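Local coordinates for beta-1,3-glucosyltransferase (PDB 5JVV), which is a fungal carbohydrate-active enzyme built on a beta-sandwich of two curved, largely antiparallel sheets, at residues Ser10-Ala22 and Arg70-Asp82. Numbering follows the deposited sequence.
Sequences SGKDFLDAFSFFA and RKSVRLESTDKID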
ATOM      1  N   SER A  10       3.717   0.280 -17.392  1.00 10.42           N
ATOM      2  CA  SER A  10       5.066   0.035 -16.885  1.00 11.39           C
ATOM      3  C   SER A  10       5.964   1.188 -17.299  1.00 12.21           C
ATOM      4  O   SER A  10       5.630   1.935 -18.222  1.00 13.59           O
ATOM      5  CB  SER A  10       5.630  -1.300 -17.389  1.00 15.02           C
ATOM      6  OG  SER A  10       5.964  -1.226 -18.761  1.00 17.99           O
ATOM      7  N   GLY A  11       7.093   1.334 -16.612  1.00 12.36           N
ATOM      8  CA  GLY A  11       8.091   2.326 -16.972  1.00 11.93           C
ATOM      9  C   GLY A  11       7.556   3.740 -17.033  1.00 14.00           C
ATOM     10  O   GLY A  11       6.773   4.156 -16.176  1.00 11.93           O
ATOM     11  N   LYS A  12       7.969   4.483 -18.057  1.00 16.33           N
ATOM     12  CA  LYS A  12       7.543   5.875 -18.200  1.00 15.79           C
ATOM     13  C   LYS A  12       6.029   5.999 -18.324  1.00 15.70           C
ATOM     14  O   LYS A  12       5.439   6.952 -17.810  1.00 19.51           O
ATOM     15  CB  LYS A  12       8.212   6.515 -19.419  1.00 20.76           C
ATOM     16  CG  LYS A  12       9.714   6.352 -19.432  1.00 28.72           C
ATOM     17  CD  LYS A  12      10.338   6.903 -20.709  1.00 36.97           C
ATOM     18  CE  LYS A  12      10.354   8.425 -20.718  1.00 40.78           C
ATOM     19  NZ  LYS A  12      11.566   8.957 -21.417  1.00 41.63           N
ATOM     20  N   ASP A  13       5.402   5.044 -19.006  1.00 15.45           N
ATOM     21  CA  ASP A  13       3.950   5.053 -19.161  1.00 14.82           C
ATOM     22  C   ASP A  13       3.260   4.941 -17.811  1.00 14.46           C
ATOM     23  O   ASP A  13       2.222   5.560 -17.579  1.00 15.07           O
ATOM     24  CB  ASP A  13       3.489   3.906 -20.068  1.00 20.46           C
ATOM     25  CG  ASP A  13       3.936   4.079 -21.505  1.00 29.28           C
ATOM     26  OD1 ASP A  13       4.279   5.212 -21.901  1.00 29.18           O
ATOM     27  OD2 ASP A  13       3.928   3.074 -22.246  1.00 37.67           O
ATOM     28  N   PHE A  14       3.843   4.146 -16.920  1.00 12.42           N
ATOM     29  CA  PHE A  14       3.332   4.031 -15.565  1.00 10.79           C
ATOM     30  C   PHE A  14       3.410   5.398 -14.893  1.00 12.68           C
ATOM     31  O   PHE A  14       2.414   5.899 -14.382  1.00 12.34           O
ATOM     32  CB  PHE A  14       4.154   2.998 -14.779  1.00 12.80           C
ATOM     33  CG  PHE A  14       3.763   2.879 -13.329  1.00 11.31           C
ATOM     34  CD1 PHE A  14       2.822   1.940 -12.920  1.00 11.87           C
ATOM     35  CD2 PHE A  14       4.356   3.705 -12.374  1.00 10.51           C
ATOM     36  CE1 PHE A  14       2.472   1.830 -11.587  1.00 10.26           C
ATOM     37  CE2 PHE A  14       4.008   3.607 -11.047  1.00 12.21           C
ATOM     38  CZ  PHE A  14       3.075   2.660 -10.646  1.00 10.42           C
ATOM     39  N   LEU A  15       4.592   6.003 -14.885  1.00 14.18           N
ATOM     40  CA  LEU A  15       4.754   7.313 -14.257  1.00 13.64           C
ATOM     41  C   LEU A  15       3.798   8.364 -14.845  1.00 12.72           C
ATOM     42  O   LEU A  15       3.238   9.187 -14.110  1.00 14.02           O
ATOM     43  CB  LEU A  15       6.206   7.782 -14.369  1.00 11.48           C
ATOM     44  CG  LEU A  15       7.227   6.979 -13.565  1.00 13.24           C
ATOM     45  CD1 LEU A  15       8.642   7.422 -13.903  1.00 15.16           C
ATOM     46  CD2 LEU A  15       6.959   7.113 -12.060  1.00 12.58           C
ATOM     47  N   ASP A  16       3.614   8.338 -16.160  1.00 12.55           N
ATOM     48  CA  ASP A  16       2.728   9.295 -16.817  1.00 15.04           C
ATOM     49  C   ASP A  16       1.262   9.108 -16.433  1.00 17.11           C
ATOM     50  O   ASP A  16       0.450  10.004 -16.644  1.00 18.90           O
ATOM     51  CB  ASP A  16       2.858   9.194 -18.341  1.00 14.37           C
ATOM     52  CG  ASP A  16       4.175   9.736 -18.858  1.00 17.96           C
ATOM     53  OD1 ASP A  16       4.856  10.482 -18.127  1.00 19.42           O
ATOM     54  OD2 ASP A  16       4.523   9.430 -20.017  1.00 21.60           O
ATOM     55  N   ALA A  17       0.924   7.946 -15.875  1.00 13.42           N
ATOM     56  CA  ALA A  17      -0.466   7.625 -15.537  1.00 12.02           C
ATOM     57  C   ALA A  17      -0.838   7.995 -14.106  1.00 14.02           C
ATOM     58  O   ALA A  17      -1.938   7.685 -13.649  1.00 15.24           O
ATOM     59  CB  ALA A  17      -0.737   6.148 -15.787  1.00 14.98           C
ATOM     60  N   PHE A  18       0.077   8.658 -13.406  1.00 13.24           N
ATOM     61  CA  PHE A  18      -0.174   9.083 -12.032  1.00 13.06           C
ATOM     62  C   PHE A  18       0.116  10.564 -11.873  1.00 12.13           C
ATOM     63  O   PHE A  18       0.992  11.104 -12.546  1.00 15.61           O
ATOM     64  CB  PHE A  18       0.702   8.288 -11.046  1.00 11.03           C
ATOM     65  CG  PHE A  18       0.282   6.854 -10.879  1.00 11.93           C
ATOM     66  CD1 PHE A  18      -0.497   6.478  -9.795  1.00 12.59           C
ATOM     67  CD2 PHE A  18       0.661   5.885 -11.802  1.00 15.10           C
ATOM     68  CE1 PHE A  18      -0.900   5.160  -9.630  1.00 11.02           C
ATOM     69  CE2 PHE A  18       0.266   4.569 -11.644  1.00 14.47           C
ATOM     70  CZ  PHE A  18      -0.515   4.204 -10.556  1.00 12.41           C
ATOM     71  N   SER A  19      -0.626  11.222 -10.997  1.00 12.18           N
ATOM     72  CA  SER A  19      -0.260  12.565 -10.573  1.00 13.18           C
ATOM     73  C   SER A  19       0.543  12.426  -9.296  1.00 14.80           C
ATOM     74  O   SER A  19       0.377  11.452  -8.554  1.00 15.24           O
ATOM     75  CB  SER A  19      -1.504  13.415 -10.323  1.00 18.09           C
ATOM     76  OG  SER A  19      -2.323  12.851  -9.315  1.00 19.96           O
ATOM     77  N   PHE A  20       1.421  13.390  -9.039  1.00 11.21           N
ATOM     78  CA  PHE A  20       2.233  13.372  -7.835  1.00  9.95           C
ATOM     79  C   PHE A  20       1.634  14.305  -6.789  1.00 11.81           C
ATOM     80  O   PHE A  20       1.591  15.526  -6.977  1.00 14.74           O
ATOM     81  CB  PHE A  20       3.676  13.773  -8.146  1.00 12.43           C
ATOM     82  CG  PHE A  20       4.500  12.666  -8.764  1.00 13.59           C
ATOM     83  CD1 PHE A  20       5.709  12.292  -8.194  1.00 16.36           C
ATOM     84  CD2 PHE A  20       4.064  12.002  -9.904  1.00 13.92           C
ATOM     85  CE1 PHE A  20       6.478  11.277  -8.761  1.00 20.02           C
ATOM     86  CE2 PHE A  20       4.827  10.983 -10.476  1.00 15.43           C
ATOM     87  CZ  PHE A  20       6.030  10.622  -9.900  1.00 16.85           C
ATOM     88  N   PHE A  21       1.166  13.728  -5.690  1.00 11.35           N
ATOM     89  CA  PHE A  21       0.603  14.511  -4.589  1.00 10.62           C
ATOM     90  C   PHE A  21       1.750  15.185  -3.865  1.00 12.14           C
ATOM     91  O   PHE A  21       2.688  14.517  -3.438  1.00 13.71           O
ATOM     92  CB  PHE A  21      -0.161  13.587  -3.632  1.00 11.93           C
ATOM     93  CG  PHE A  21      -0.750  14.292  -2.429  1.00 12.60           C
ATOM     94  CD1 PHE A  21      -2.033  14.822  -2.481  1.00 17.68           C
ATOM     95  CD2 PHE A  21      -0.029  14.402  -1.245  1.00 11.11           C
ATOM     96  CE1 PHE A  21      -2.585  15.461  -1.372  1.00 16.74           C
ATOM     97  CE2 PHE A  21      -0.574  15.040  -0.135  1.00 14.08           C
ATOM     98  CZ  PHE A  21      -1.851  15.569  -0.202  1.00 15.26           C
ATOM     99  N   ALA A  22       1.677  16.502  -3.700  1.00 12.50           N
ATOM    100  CA  ALA A  22       2.825  17.236  -3.172  1.00 11.59           C
ATOM    101  C   ALA A  22       2.451  18.208  -2.064  1.00 13.37           C
ATOM    102  O   ALA A  22       3.190  19.152  -1.779  1.00 18.49           O
ATOM    103  CB  ALA A  22       3.551  17.959  -4.299  1.00 13.04           C
ATOM    104  N   ARG A  70      10.866  13.788   5.886  1.00  8.56           N
ATOM    105  CA  ARG A  70      11.804  13.165   4.958  1.00  7.92           C
ATOM    106  C   ARG A  70      11.133  13.037   3.598  1.00  9.34           C
ATOM    107  O   ARG A  70       9.969  12.644   3.509  1.00  9.26           O
ATOM    108  CB  ARG A  70      12.221  11.786   5.491  1.00  9.16           C
ATOM    109  CG  ARG A  70      13.218  11.052   4.606  1.00  8.51           C
ATOM    110  CD  ARG A  70      13.966   9.931   5.362  1.00 10.07           C
ATOM    111  NE  ARG A  70      14.820  10.455   6.432  1.00  7.98           N
ATOM    112  CZ  ARG A  70      15.952  11.141   6.251  1.00  9.93           C
ATOM    113  NH1 ARG A  70      16.411  11.408   5.030  1.00 10.41           N
ATOM    114  NH2 ARG A  70      16.634  11.570   7.309  1.00  9.76           N
ATOM    115  N   LYS A  71      11.859  13.379   2.534  1.00 11.07           N
ATOM    116  CA  LYS A  71      11.258  13.415   1.200  1.00  8.83           C
ATOM    117  C   LYS A  71      10.835  12.059   0.673  1.00  8.50           C
ATOM    118  O   LYS A  71      11.536  11.057   0.824  1.00  9.93           O
ATOM    119  CB  LYS A  71      12.200  14.081   0.199  1.00  8.70           C
ATOM    120  CG  LYS A  71      12.297  15.579   0.409  1.00 13.37           C
ATOM    121  CD  LYS A  71      13.481  16.136  -0.342  1.00 15.62           C
ATOM    122  CE  LYS A  71      13.568  17.630  -0.158  1.00 18.39           C
ATOM    123  NZ  LYS A  71      14.793  18.159  -0.834  1.00 23.93           N
ATOM    124  N   SER A  72       9.681  12.055   0.023  1.00  7.35           N
ATOM    125  CA  SER A  72       9.086  10.844  -0.504  1.00  8.66           C
ATOM    126  C   SER A  72       8.124  11.271  -1.605  1.00 10.19           C
ATOM    127  O   SER A  72       8.051  12.461  -1.956  1.00  9.08           O
ATOM    128  CB  SER A  72       8.351  10.096   0.618  1.00  9.24           C
ATOM    129  OG  SER A  72       7.883   8.817   0.194  1.00  8.99           O
ATOM    130  N   VAL A  73       7.397  10.308  -2.152  1.00  9.37           N
ATOM    131  CA  VAL A  73       6.385  10.592  -3.163  1.00  8.24           C
ATOM    132  C   VAL A  73       5.081   9.850  -2.882  1.00  9.18           C
ATOM    133  O   VAL A  73       5.042   8.837  -2.152  1.00  8.46           O
ATOM    134  CB  VAL A  73       6.875  10.261  -4.593  1.00  8.40           C
ATOM    135  CG1 VAL A  73       8.035  11.179  -4.985  1.00  9.47           C
ATOM    136  CG2 VAL A  73       7.270   8.779  -4.712  1.00  8.74           C
ATOM    137  N   ARG A  74       4.002  10.385  -3.446  1.00  8.31           N
ATOM    138  CA  ARG A  74       2.687   9.787  -3.333  1.00  7.49           C
ATOM    139  C   ARG A  74       2.044   9.931  -4.704  1.00  7.89           C
ATOM    140  O   ARG A  74       1.756  11.046  -5.161  1.00 11.44           O
ATOM    141  CB  ARG A  74       1.866  10.477  -2.228  1.00  8.43           C
ATOM    142  CG  ARG A  74       0.385  10.150  -2.259  1.00  7.50           C
ATOM    143  CD  ARG A  74      -0.324  10.556  -0.969  1.00 10.35           C
ATOM    144  NE  ARG A  74      -1.773  10.669  -1.162  1.00 10.79           N
ATOM    145  CZ  ARG A  74      -2.674  10.655  -0.180  1.00 10.04           C
ATOM    146  NH1 ARG A  74      -2.291  10.481   1.074  1.00 10.23           N
ATOM    147  NH2 ARG A  74      -3.964  10.787  -0.460  1.00 14.17           N
ATOM    148  N   LEU A  75       1.875   8.800  -5.378  1.00  9.35           N
ATOM    149  CA  LEU A  75       1.347   8.764  -6.736  1.00  9.75           C
ATOM    150  C   LEU A  75      -0.124   8.365  -6.699  1.00 11.05           C
ATOM    151  O   LEU A  75      -0.477   7.376  -6.070  1.00 10.44           O
ATOM    152  CB  LEU A  75       2.133   7.755  -7.571  1.00 10.51           C
ATOM    153  CG  LEU A  75       3.453   8.244  -8.174  1.00  9.39           C
ATOM    154  CD1 LEU A  75       4.441   8.654  -7.093  1.00 14.34           C
ATOM    155  CD2 LEU A  75       4.063   7.182  -9.088  1.00 11.77           C
ATOM    156  N   GLU A  76      -0.970   9.148  -7.366  1.00 10.94           N
ATOM    157  CA  GLU A  76      -2.406   8.895  -7.412  1.00  9.78           C
ATOM    158  C   GLU A  76      -2.816   8.783  -8.875  1.00 11.14           C
ATOM    159  O   GLU A  76      -2.530   9.678  -9.664  1.00 13.03           O
ATOM    160  CB  GLU A  76      -3.177  10.022  -6.713  1.00 12.62           C
ATOM    161  CG  GLU A  76      -2.765  10.224  -5.259  1.00 12.67           C
ATOM    162  CD  GLU A  76      -3.492  11.362  -4.579  1.00 22.91           C
ATOM    163  OE1 GLU A  76      -4.199  12.123  -5.274  1.00 33.57           O
ATOM    164  OE2 GLU A  76      -3.355  11.496  -3.346  1.00 16.02           O
ATOM    165  N   SER A  77      -3.469   7.689  -9.250  1.00 10.42           N
ATOM    166  CA  SER A  77      -3.743   7.464 -10.664  1.00 10.05           C
ATOM    167  C   SER A  77      -4.645   8.550 -11.243  1.00 13.37           C
ATOM    168  O   SER A  77      -5.537   9.051 -10.569  1.00 13.79           O
ATOM    169  CB  SER A  77      -4.347   6.077 -10.907  1.00 13.88           C
ATOM    170  OG  SER A  77      -5.630   5.963 -10.313  1.00 12.73           O
ATOM    171  N   THR A  78      -4.381   8.930 -12.488  1.00 17.85           N
ATOM    172  CA  THR A  78      -5.220   9.913 -13.160  1.00 18.80           C
ATOM    173  C   THR A  78      -6.555   9.295 -13.561  1.00 18.50           C
ATOM    174  O   THR A  78      -7.602   9.926 -13.417  1.00 30.13           O
ATOM    175  CB  THR A  78      -4.505  10.531 -14.369  1.00 22.32           C
ATOM    176  OG1 THR A  78      -3.947   9.496 -15.187  1.00 29.25           O
ATOM    177  CG2 THR A  78      -3.381  11.408 -13.882  1.00 18.61           C
ATOM    178  N   ASP A  79      -6.517   8.057 -14.041  1.00 17.75           N
ATOM    179  CA  ASP A  79      -7.750   7.354 -14.385  1.00 24.41           C
ATOM    180  C   ASP A  79      -8.215   6.518 -13.197  1.00 22.23           C
ATOM    181  O   ASP A  79      -7.405   5.950 -12.461  1.00 21.77           O
ATOM    182  CB  ASP A  79      -7.552   6.470 -15.618  1.00 31.20           C
ATOM    183  CG  ASP A  79      -7.304   7.279 -16.882  1.00 36.56           C
ATOM    184  OD1 ASP A  79      -7.724   8.458 -16.934  1.00 38.41           O
ATOM    185  OD2 ASP A  79      -6.695   6.733 -17.828  1.00 37.64           O
ATOM    186  N   LYS A  80      -9.523   6.439 -13.008  1.00 16.63           N
ATOM    187  CA  LYS A  80     -10.059   5.694 -11.883  1.00 14.53           C
ATOM    188  C   LYS A  80     -10.477   4.280 -12.275  1.00 17.28           C
ATOM    189  O   LYS A  80     -10.752   3.995 -13.441  1.00 18.02           O
ATOM    190  CB  LYS A  80     -11.245   6.441 -11.275  1.00 16.32           C
ATOM    191  CG  LYS A  80     -10.883   7.809 -10.721  1.00 15.55           C
ATOM    192  CD  LYS A  80     -12.125   8.518 -10.195  1.00 17.06           C
ATOM    193  CE  LYS A  80     -11.764   9.807  -9.456  1.00 25.27           C
ATOM    194  NZ  LYS A  80     -12.994  10.526  -9.001  1.00 26.13           N
ATOM    195  N   ILE A  81     -10.519   3.393 -11.287  1.00 15.64           N
ATOM    196  CA  ILE A  81     -10.960   2.025 -11.495  1.00 16.81           C
ATOM    197  C   ILE A  81     -12.364   1.844 -10.922  1.00 14.30           C
ATOM    198  O   ILE A  81     -12.702   2.414  -9.884  1.00 15.26           O
ATOM    199  CB  ILE A  81      -9.992   1.023 -10.835  1.00 21.64           C
ATOM    200  CG1 ILE A  81      -9.792   1.374  -9.360  1.00 29.89           C
ATOM    201  CG2 ILE A  81      -8.644   1.017 -11.563  1.00 23.51           C
ATOM    202  CD1 ILE A  81      -9.439   0.185  -8.485  1.00 33.38           C
ATOM    203  N   ASP A  82     -13.192   1.058 -11.602  1.00 13.93           N
ATOM    204  CA  ASP A  82     -14.548   0.815 -11.120  1.00 14.20           C
ATOM    205  C   ASP A  82     -14.919  -0.635 -11.353  1.00 19.55           C
ATOM    206  O   ASP A  82     -15.299  -1.021 -12.465  1.00 20.01           O
ATOM    207  CB  ASP A  82     -15.544   1.741 -11.812  1.00 18.88           C
ATOM    208  CG  ASP A  82     -16.925   1.690 -11.179  1.00 23.02           C
ATOM    209  OD1 ASP A  82     -17.068   1.088 -10.089  1.00 20.58           O
ATOM    210  OD2 ASP A  82     -17.861   2.275 -11.762  1.00 24.68           O
TER
HETATM  211  O   HOH W   1      -2.056  10.744 -16.633  1.00 36.35           O
HETATM  212  O   HOH W   2      -4.205   6.486 -14.687  1.00 22.81           O
HETATM  213  O   HOH W   3      -4.912  11.860  -9.784  1.00 19.27           O
HETATM  214  O   HOH W   4      -2.051  13.937  -6.953  1.00 24.59           O
HETATM  215  O   HOH W   5       4.587  12.973  -4.644  1.00 11.50           O
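Ala17 O accepts hydrogen bonds from Thr78 N (3.0 Å) and from water 2 (2.8 Å). The Thr78 bond lies at one end of the antiparallel pairing of strands 18-20 and 70-77, in one sheet of the beta-sandwich. Ser19 and Glu76 form the hydrogen-bonded pair, with Ser19 N to Glu76 O at 2.8 Å and a return bond from Glu76 N to Ser19 O. Phe21 N reaches Arg74 O at 2.8 Å.

Phe20 and Leu75 share one face of the sheet, where Leu75 also touches Leu55 of the opposing sheet. Leu75 CD1 sits over the Phe20 ring face, 3.7 Å from CE1. Leu75 CB meets the Phe18 ring at CD1 (3.7 Å), and the two side chains cross at about a right angle.

The Phe21 and Arg74 side chains run side by side, with the guanidinium over one face of the ring. With CG of Phe21 anti to the backbone N (chi1 178°), the ring makes a cation-pi contact: Arg74 CZ is 4.6 Å from the ring centroid, and the ring and guanidinium planes are 30° apart. Glu76 probably steadies the guanidinium through a side-on salt bridge, in which NE and NH2 of Arg74 both donate to its OE2. Arg74 NE meets the anti lone pair of Glu76 OE2 at 2.8 Å.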